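Local coordinates for 4-amino-4-deoxychorismate lyase (Legionella pneumophila, PDB 3LUL), which belongs to the class IV aminotransferase fold family, whose members are built around a pyridoxal phosphate cofactor held on a lysine, at residues 125-130 with 149-154; 160-165 with 173-178; 179-184 with 234-239. All coordinates share one frame; numbering follows the deposited sequence.

Contact 1 (125-130 with 149-154); sequences ISINWL and IIAQRQ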
# COMPACT_ATOMS: atom_id res chain seq x y z
N ILE B 125 4.90 -6.10 19.77
CA ILE B 125 4.95 -4.71 20.20
C ILE B 125 3.79 -3.97 19.58
O ILE B 125 3.32 -4.32 18.49
CB ILE B 125 6.31 -3.99 19.89
CG1 ILE B 125 6.73 -4.12 18.43
CG2 ILE B 125 7.45 -4.48 20.87
CD1 ILE B 125 6.96 -2.82 17.70
N SER B 126 3.30 -2.95 20.28
CA SER B 126 2.19 -2.15 19.78
C SER B 126 2.76 -1.07 18.87
O SER B 126 3.71 -0.41 19.25
CB SER B 126 1.48 -1.45 20.94
OG SER B 126 0.83 -2.36 21.80
N ILE B 127 2.14 -0.83 17.73
CA ILE B 127 2.56 0.22 16.82
C ILE B 127 1.91 1.56 17.25
O ILE B 127 0.75 1.60 17.66
CB ILE B 127 2.16 -0.20 15.39
CG1 ILE B 127 3.09 -1.36 14.92
CG2 ILE B 127 2.17 0.96 14.43
CD1 ILE B 127 4.53 -1.02 14.62
N ASN B 128 2.66 2.64 17.09
CA ASN B 128 2.23 3.97 17.57
C ASN B 128 1.26 4.67 16.62
O ASN B 128 0.39 5.42 17.05
CB ASN B 128 3.43 4.90 17.85
CG ASN B 128 4.22 5.23 16.61
OD1 ASN B 128 4.67 4.34 15.89
ND2 ASN B 128 4.39 6.53 16.36
N TRP B 129 1.42 4.48 15.32
CA TRP B 129 0.46 5.09 14.40
C TRP B 129 -0.86 4.27 14.38
O TRP B 129 -0.85 3.03 14.56
CB TRP B 129 1.07 5.28 13.02
CG TRP B 129 1.32 4.04 12.22
CD1 TRP B 129 0.42 3.36 11.46
CD2 TRP B 129 2.58 3.38 12.03
NE1 TRP B 129 1.03 2.30 10.85
CE2 TRP B 129 2.37 2.31 11.16
CE3 TRP B 129 3.88 3.60 12.50
CZ2 TRP B 129 3.39 1.43 10.77
CZ3 TRP B 129 4.91 2.70 12.09
CH2 TRP B 129 4.64 1.65 11.25
N LEU B 130 -1.98 4.99 14.18
CA LEU B 130 -3.32 4.39 14.21
C LEU B 130 -3.95 4.30 12.82
O LEU B 130 -3.62 5.09 11.94
CB LEU B 130 -4.21 5.18 15.15
CG LEU B 130 -3.66 5.37 16.59
CD1 LEU B 130 -4.65 6.23 17.45
CD2 LEU B 130 -3.34 4.07 17.32
N ILE B 149 5.37 -4.27 6.50
CA ILE B 149 6.82 -4.50 6.45
C ILE B 149 7.56 -3.57 7.41
O ILE B 149 8.38 -4.03 8.20
CB ILE B 149 7.38 -4.34 4.99
CG1 ILE B 149 6.85 -5.47 4.11
CG2 ILE B 149 8.93 -4.32 5.00
CD1 ILE B 149 7.08 -5.24 2.62
N ILE B 150 7.26 -2.29 7.35
CA ILE B 150 7.92 -1.31 8.23
C ILE B 150 7.66 -1.66 9.73
O ILE B 150 8.59 -1.69 10.54
CB ILE B 150 7.46 0.14 7.89
CG1 ILE B 150 7.93 0.54 6.46
CG2 ILE B 150 7.96 1.15 8.97
CD1 ILE B 150 7.33 1.87 5.99
N ALA B 151 6.40 -1.94 10.05
CA ALA B 151 5.97 -2.28 11.40
C ALA B 151 6.68 -3.55 11.89
O ALA B 151 7.22 -3.60 13.00
CB ALA B 151 4.47 -2.43 11.43
N GLN B 152 6.75 -4.57 11.04
CA GLN B 152 7.48 -5.78 11.43
C GLN B 152 8.99 -5.58 11.62
O GLN B 152 9.58 -6.08 12.59
CB GLN B 152 7.24 -6.93 10.45
CG GLN B 152 7.99 -8.19 10.91
CD GLN B 152 7.31 -9.44 10.49
OE1 GLN B 152 6.96 -9.59 9.34
NE2 GLN B 152 7.10 -10.33 11.43
N ARG B 153 9.61 -4.83 10.74
CA ARG B 153 11.01 -4.44 10.97
C ARG B 153 11.23 -3.71 12.28
O ARG B 153 12.27 -3.92 12.93
CB ARG B 153 11.52 -3.59 9.84
CG ARG B 153 11.63 -4.34 8.51
CD ARG B 153 12.54 -3.53 7.57
NE ARG B 153 12.40 -3.84 6.15
CZ ARG B 153 12.72 -5.02 5.61
NH1 ARG B 153 13.18 -6.02 6.38
NH2 ARG B 153 12.60 -5.20 4.30
N GLN B 154 10.29 -2.88 12.71
CA GLN B 154 10.45 -2.14 13.99
C GLN B 154 10.40 -3.10 15.17
O GLN B 154 11.18 -3.00 16.14
CB GLN B 154 9.37 -1.09 14.21
CG GLN B 154 9.48 0.11 13.32
CD GLN B 154 8.57 1.27 13.73
OE1 GLN B 154 7.87 1.20 14.74
NE2 GLN B 154 8.57 2.32 12.93
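Ile127 and Trp129 press on Ala151, the small residue at the centre of this strand-to-helix contact, where helix 146-157 lies against strand 122-131 of the larger sheet. The apolar contacts come first. Ile127 CD1 meets Ala151 CB at 3.5 Å, tighter than usual van der Waals contact. With chi1 at -71°, CG1 of Ile127 stands opposite its own carbonyl carbon and sends CD1 to the helix, while CG2 turns to the indole and lies 3.4 Å above the plane of Trp129, over the ring centre. The six-membered part of that indole meets the helix obliquely: CZ2 is 4.1 Å from Ala151 CB, and CH2 lies equally far from CG2 of Ile150, whose side chain crosses the tryptophan at about a right angle. Ile125 CD1 reaches only the carbonyl carbon of Gln154, at 4.3 Å.

The Gln154 amide sits at the margin. Gln154 extends to the indole from the opposite direction and places NE2 at the ring edge, in its plane, 3.8 Å from CZ3. The amide is turned 88° from the ring, so the two flat groups do not stack. Its OE1 lies near Ile127 CD1. The indole NE1 is hydrogen-bonded to Glu147 OE2, one turn before Ala151 on helix 146-157, which should help fix the ring's rotation.

The second subunit packs close by: its Pro136 touches Trp129, its Leu57 touches Ile150, and its Glu27 forms a salt bridge with Arg153. The axes of 125-127 and 149-154 run at 142° and approach to 9.5 Å, a spacing bridged by isoleucine and tryptophan from one side and by Ala151, Gln154 and, less, Ile150 from the helix. Cohesion between these two segments is therefore essentially dispersive, with direct polar bonding directed to neighbours beyond them.

Contact 2 (160-165 with 173-178); sequences ADDALF and TETTCA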
# COMPACT_ATOMS: atom_id res chain seq x y z
N ALA B 160 11.38 -8.01 19.39
CA ALA B 160 10.08 -8.69 19.27
C ALA B 160 10.00 -9.44 17.95
O ALA B 160 10.94 -9.43 17.15
CB ALA B 160 8.97 -7.68 19.37
N ASP B 161 8.86 -10.07 17.70
CA ASP B 161 8.64 -10.87 16.49
C ASP B 161 7.68 -10.22 15.49
O ASP B 161 7.84 -10.41 14.29
CB ASP B 161 8.11 -12.25 16.87
CG ASP B 161 9.08 -12.99 17.79
OD1 ASP B 161 10.26 -13.13 17.39
OD2 ASP B 161 8.68 -13.35 18.90
N ASP B 162 6.67 -9.52 15.98
CA ASP B 162 5.59 -9.03 15.10
C ASP B 162 5.02 -7.81 15.78
O ASP B 162 5.37 -7.51 16.95
CB ASP B 162 4.57 -10.15 14.88
CG ASP B 162 3.63 -9.93 13.67
OD1 ASP B 162 3.69 -8.88 12.99
OD2 ASP B 162 2.79 -10.85 13.46
N ALA B 163 4.19 -7.07 15.04
CA ALA B 163 3.62 -5.80 15.46
C ALA B 163 2.11 -5.91 15.47
O ALA B 163 1.53 -6.59 14.62
CB ALA B 163 4.03 -4.71 14.48
N LEU B 164 1.50 -5.24 16.43
CA LEU B 164 0.07 -5.16 16.65
C LEU B 164 -0.44 -3.73 16.40
O LEU B 164 0.09 -2.75 16.97
CB LEU B 164 -0.27 -5.59 18.07
CG LEU B 164 -1.73 -5.72 18.42
CD1 LEU B 164 -2.42 -6.88 17.65
CD2 LEU B 164 -1.83 -5.97 19.96
N PHE B 165 -1.44 -3.63 15.53
CA PHE B 165 -2.07 -2.35 15.19
C PHE B 165 -3.38 -2.09 15.95
O PHE B 165 -4.16 -3.02 16.26
CB PHE B 165 -2.36 -2.28 13.70
CG PHE B 165 -1.16 -2.50 12.85
CD1 PHE B 165 -0.31 -1.45 12.50
CD2 PHE B 165 -0.85 -3.76 12.39
CE1 PHE B 165 0.80 -1.64 11.68
CE2 PHE B 165 0.28 -3.97 11.57
CZ PHE B 165 1.12 -2.90 11.23
N THR B 173 -6.81 -4.14 16.37
CA THR B 173 -7.27 -4.72 15.11
C THR B 173 -6.60 -6.09 14.90
O THR B 173 -7.19 -7.12 15.21
CB THR B 173 -7.11 -3.76 13.91
OG1 THR B 173 -5.72 -3.40 13.68
CG2 THR B 173 -7.93 -2.52 14.19
N GLU B 174 -5.36 -6.09 14.42
CA GLU B 174 -4.68 -7.32 14.00
C GLU B 174 -3.19 -7.07 13.97
O GLU B 174 -2.76 -5.94 14.18
CB GLU B 174 -5.17 -7.70 12.60
CG GLU B 174 -4.87 -6.63 11.59
CD GLU B 174 -5.64 -6.77 10.30
OE1 GLU B 174 -6.38 -7.76 10.14
OE2 GLU B 174 -5.43 -5.91 9.43
N THR B 175 -2.41 -8.11 13.69
CA THR B 175 -0.98 -7.93 13.46
C THR B 175 -0.65 -7.70 11.97
O THR B 175 -1.53 -7.40 11.16
CB THR B 175 -0.15 -9.14 14.02
OG1 THR B 175 -0.32 -10.29 13.18
CG2 THR B 175 -0.52 -9.43 15.50
N THR B 176 0.62 -7.82 11.62
CA THR B 176 1.06 -7.74 10.21
C THR B 176 0.58 -8.90 9.33
O THR B 176 0.61 -8.81 8.10
CB THR B 176 2.57 -7.70 10.08
OG1 THR B 176 3.16 -8.94 10.50
CG2 THR B 176 3.15 -6.52 10.89
N CYS B 177 0.18 -10.00 9.95
CA CYS B 177 -0.16 -11.21 9.19
C CYS B 177 -1.20 -12.12 9.82
O CYS B 177 -1.42 -13.23 9.33
CB CYS B 177 1.14 -11.99 8.96
SG CYS B 177 1.81 -12.69 10.49
N ALA B 178 -1.89 -11.67 10.86
CA ALA B 178 -2.73 -12.55 11.64
C ALA B 178 -3.78 -11.79 12.43
O ALA B 178 -3.58 -10.61 12.79
CB ALA B 178 -1.85 -13.44 12.56
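Asp162 carries CG anti to its backbone N (chi1 -163°), which swings its carboxylate across the beta hairpin of strands 162-167 and 172-175 to Thr175 and Thr176. Both threonines hold OG1 between backbone N and carbonyl carbon, presenting their hydroxyls to the acid. Thr176 OG1 donates to Asp162 OD1 over a short 2.5 Å, on the syn side but tilted out of the carboxylate plane; Ala163 N reaches the same oxygen from the opposite face of that plane. OD2 takes the hydroxyl of Thr175 from above the plane, at 3.2 Å. These three bonds should hold the buried carboxylate in place, and may help stabilise its negative charge.

Antiparallel pairing proper lies nearer the turn, where Phe165 N donates to Glu174 O at 3.0 Å, nearly straight at 170°, and Thr173 N returns a bond to Phe165 O. Glu174 leaves its backbone away from the partner strand; its OE1 accepts from Leu198 N and makes a weak bond to N1 of the modified Lys141, placing the hairpin beside the cofactor. Phe165 sets its ring edge against Glu174 O, Thr175 C and Thr176 N, with CE2 3.9 Å from Thr175 C. Thr175 OG1 also accepts from Cys177 N at 3.3 Å, closing an ST turn.

Contact 3 (179-184 with 234-239); sequences NLFLIE and FLTNSL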
# COMPACT_ATOMS: atom_id res chain seq x y z
N ASN B 179 -4.92 -12.45 12.65
CA ASN B 179 -5.95 -11.95 13.53
C ASN B 179 -5.57 -12.29 14.97
O ASN B 179 -4.79 -13.21 15.23
CB ASN B 179 -7.31 -12.57 13.17
CG ASN B 179 -7.85 -12.06 11.82
OD1 ASN B 179 -7.98 -12.82 10.88
ND2 ASN B 179 -8.12 -10.75 11.73
N LEU B 180 -6.15 -11.53 15.89
CA LEU B 180 -5.91 -11.70 17.33
C LEU B 180 -7.13 -12.15 18.09
O LEU B 180 -8.23 -11.66 17.88
CB LEU B 180 -5.43 -10.38 17.95
CG LEU B 180 -5.03 -10.46 19.44
CD1 LEU B 180 -3.83 -9.57 19.75
CD2 LEU B 180 -6.17 -10.05 20.32
N PHE B 181 -6.89 -13.06 19.03
CA PHE B 181 -7.90 -13.57 19.97
C PHE B 181 -7.31 -13.43 21.36
O PHE B 181 -6.09 -13.51 21.55
CB PHE B 181 -8.20 -15.06 19.69
CG PHE B 181 -9.12 -15.30 18.50
CD1 PHE B 181 -8.63 -15.30 17.21
CD2 PHE B 181 -10.44 -15.60 18.70
CE1 PHE B 181 -9.45 -15.54 16.14
CE2 PHE B 181 -11.28 -15.85 17.62
CZ PHE B 181 -10.78 -15.80 16.34
N LEU B 182 -8.16 -13.25 22.35
CA LEU B 182 -7.74 -13.45 23.73
C LEU B 182 -8.73 -14.29 24.49
O LEU B 182 -9.87 -14.50 24.06
CB LEU B 182 -7.49 -12.11 24.40
CG LEU B 182 -8.64 -11.13 24.45
CD1 LEU B 182 -9.41 -11.49 25.69
CD2 LEU B 182 -8.22 -9.63 24.49
N ILE B 183 -8.28 -14.79 25.63
CA ILE B 183 -9.10 -15.62 26.50
C ILE B 183 -9.07 -14.96 27.86
O ILE B 183 -8.00 -14.64 28.36
CB ILE B 183 -8.57 -17.06 26.65
CG1 ILE B 183 -8.63 -17.80 25.31
CG2 ILE B 183 -9.40 -17.79 27.66
CD1 ILE B 183 -7.98 -19.13 25.32
N GLU B 184 -10.25 -14.72 28.43
CA GLU B 184 -10.36 -14.29 29.80
C GLU B 184 -11.53 -15.01 30.46
O GLU B 184 -12.65 -15.00 29.92
CB GLU B 184 -10.59 -12.78 29.82
CG GLU B 184 -10.74 -12.19 31.22
CD GLU B 184 -11.00 -10.68 31.16
OE1 GLU B 184 -12.03 -10.28 30.56
OE2 GLU B 184 -10.16 -9.92 31.69
N PHE B 234 -3.62 -15.13 21.58
CA PHE B 234 -3.08 -15.94 20.43
C PHE B 234 -3.51 -15.37 19.08
O PHE B 234 -4.42 -14.55 18.98
CB PHE B 234 -3.44 -17.44 20.56
CG PHE B 234 -4.90 -17.76 20.35
CD1 PHE B 234 -5.42 -17.94 19.07
CD2 PHE B 234 -5.77 -17.87 21.44
CE1 PHE B 234 -6.76 -18.28 18.89
CE2 PHE B 234 -7.12 -18.19 21.27
CZ PHE B 234 -7.62 -18.39 20.01
N LEU B 235 -2.81 -15.78 18.03
CA LEU B 235 -3.04 -15.25 16.68
C LEU B 235 -3.45 -16.36 15.73
O LEU B 235 -3.14 -17.51 15.97
CB LEU B 235 -1.76 -14.65 16.16
CG LEU B 235 -1.06 -13.64 17.08
CD1 LEU B 235 0.30 -13.24 16.48
CD2 LEU B 235 -1.94 -12.43 17.30
N THR B 236 -4.10 -15.99 14.62
CA THR B 236 -4.56 -16.97 13.67
C THR B 236 -4.26 -16.51 12.25
O THR B 236 -4.42 -15.34 11.91
CB THR B 236 -6.11 -17.24 13.79
OG1 THR B 236 -6.85 -16.05 13.47
CG2 THR B 236 -6.53 -17.69 15.22
N ASN B 237 -3.83 -17.45 11.42
CA ASN B 237 -3.78 -17.29 9.98
C ASN B 237 -3.70 -18.65 9.28
O ASN B 237 -3.57 -19.68 9.95
CB ASN B 237 -2.68 -16.32 9.53
CG ASN B 237 -1.27 -16.83 9.77
OD1 ASN B 237 -1.03 -18.03 9.88
ND2 ASN B 237 -0.31 -15.91 9.81
N SER B 238 -3.82 -18.65 7.96
CA SER B 238 -3.99 -19.91 7.22
C SER B 238 -2.72 -20.71 7.24
O SER B 238 -2.78 -21.91 7.32
CB SER B 238 -4.37 -19.66 5.75
OG SER B 238 -5.68 -19.22 5.64
N LEU B 239 -1.57 -20.04 7.15
CA LEU B 239 -0.30 -20.77 7.08
C LEU B 239 0.16 -21.32 8.41
O LEU B 239 0.70 -22.43 8.46
CB LEU B 239 0.82 -19.96 6.45
CG LEU B 239 0.62 -19.55 5.00
CD1 LEU B 239 1.81 -18.65 4.56
CD2 LEU B 239 0.46 -20.75 4.12
O HOH W 1 -7.53 -15.54 10.62
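Phe234 O receives Phe181 N at 2.9 Å, nearly along the C=O axis, and Phe234 N answers to Phe181 O; together they mark a hydrogen-bonded antiparallel pair. Asn179 and Thr236 form the next such pair, through reciprocal N-to-O bonds, with Leu180 and Leu235 a non-hydrogen-bonded pair between them. Asn179 O also meets Leu235 CA at 3.1 Å in a CA-H...O contact.

On the face bearing Asn179, Phe181, Phe234 and Thr236, the two phenyl rings are almost parallel (1° apart) but slid so far, with centroids separated by 5.2 Å, that they barely overlap. What lies over Phe234 is instead the CB of Phe181, a CH-pi contact 3.6 Å from the ring centroid. Phe234 is turned to meet it by chi1 of 70°, which sets CG between backbone N and carbonyl carbon. Ile183 CD1 touches the edge of this ring, and Thr236 CG2 lies 3.7 Å from Phe181 CE1. A water bridges Thr236 OG1 and Asn179 OD1, while Asn179 ND2 is bonded to Leu198 O.

Helices 201-212 and 258-269 pack on this aromatic face, and Ser238, just past the strand, binds the phosphate oxygen OP2 of the modified Lys141. Backbone bonds thus set the register of this strand pair, while aromatic and methyl groups make most of the side-chain contact on its helix-facing side, beside a watered polar patch at Asn179 and Thr236.

Overall arrangement
All three contacts reach the same mixed sheet. Contacts 1 and 2 have centres 8 Å apart: strands 122-131 and 162-167 pair in parallel, Ile125 O lying 2.9 Å from Leu164 N, and Ala151 CB packs 3.4 Å from Phe165 CZ. Contacts 2 and 3, centres 10 Å apart, are joined by Cys177 O to Asn237 ND2 at 2.9 Å and by Leu164 against Leu180. Contacts 1 and 3 do not touch, their nearest atoms being about 9 Å apart. The modified Lys141 is approached weakly at its ring nitrogen by Glu174 of contact 2 and bonded at its phosphate by Ser238 of contact 3; contact 1 lies most against the second subunit, which contact 2 meets at Thr176.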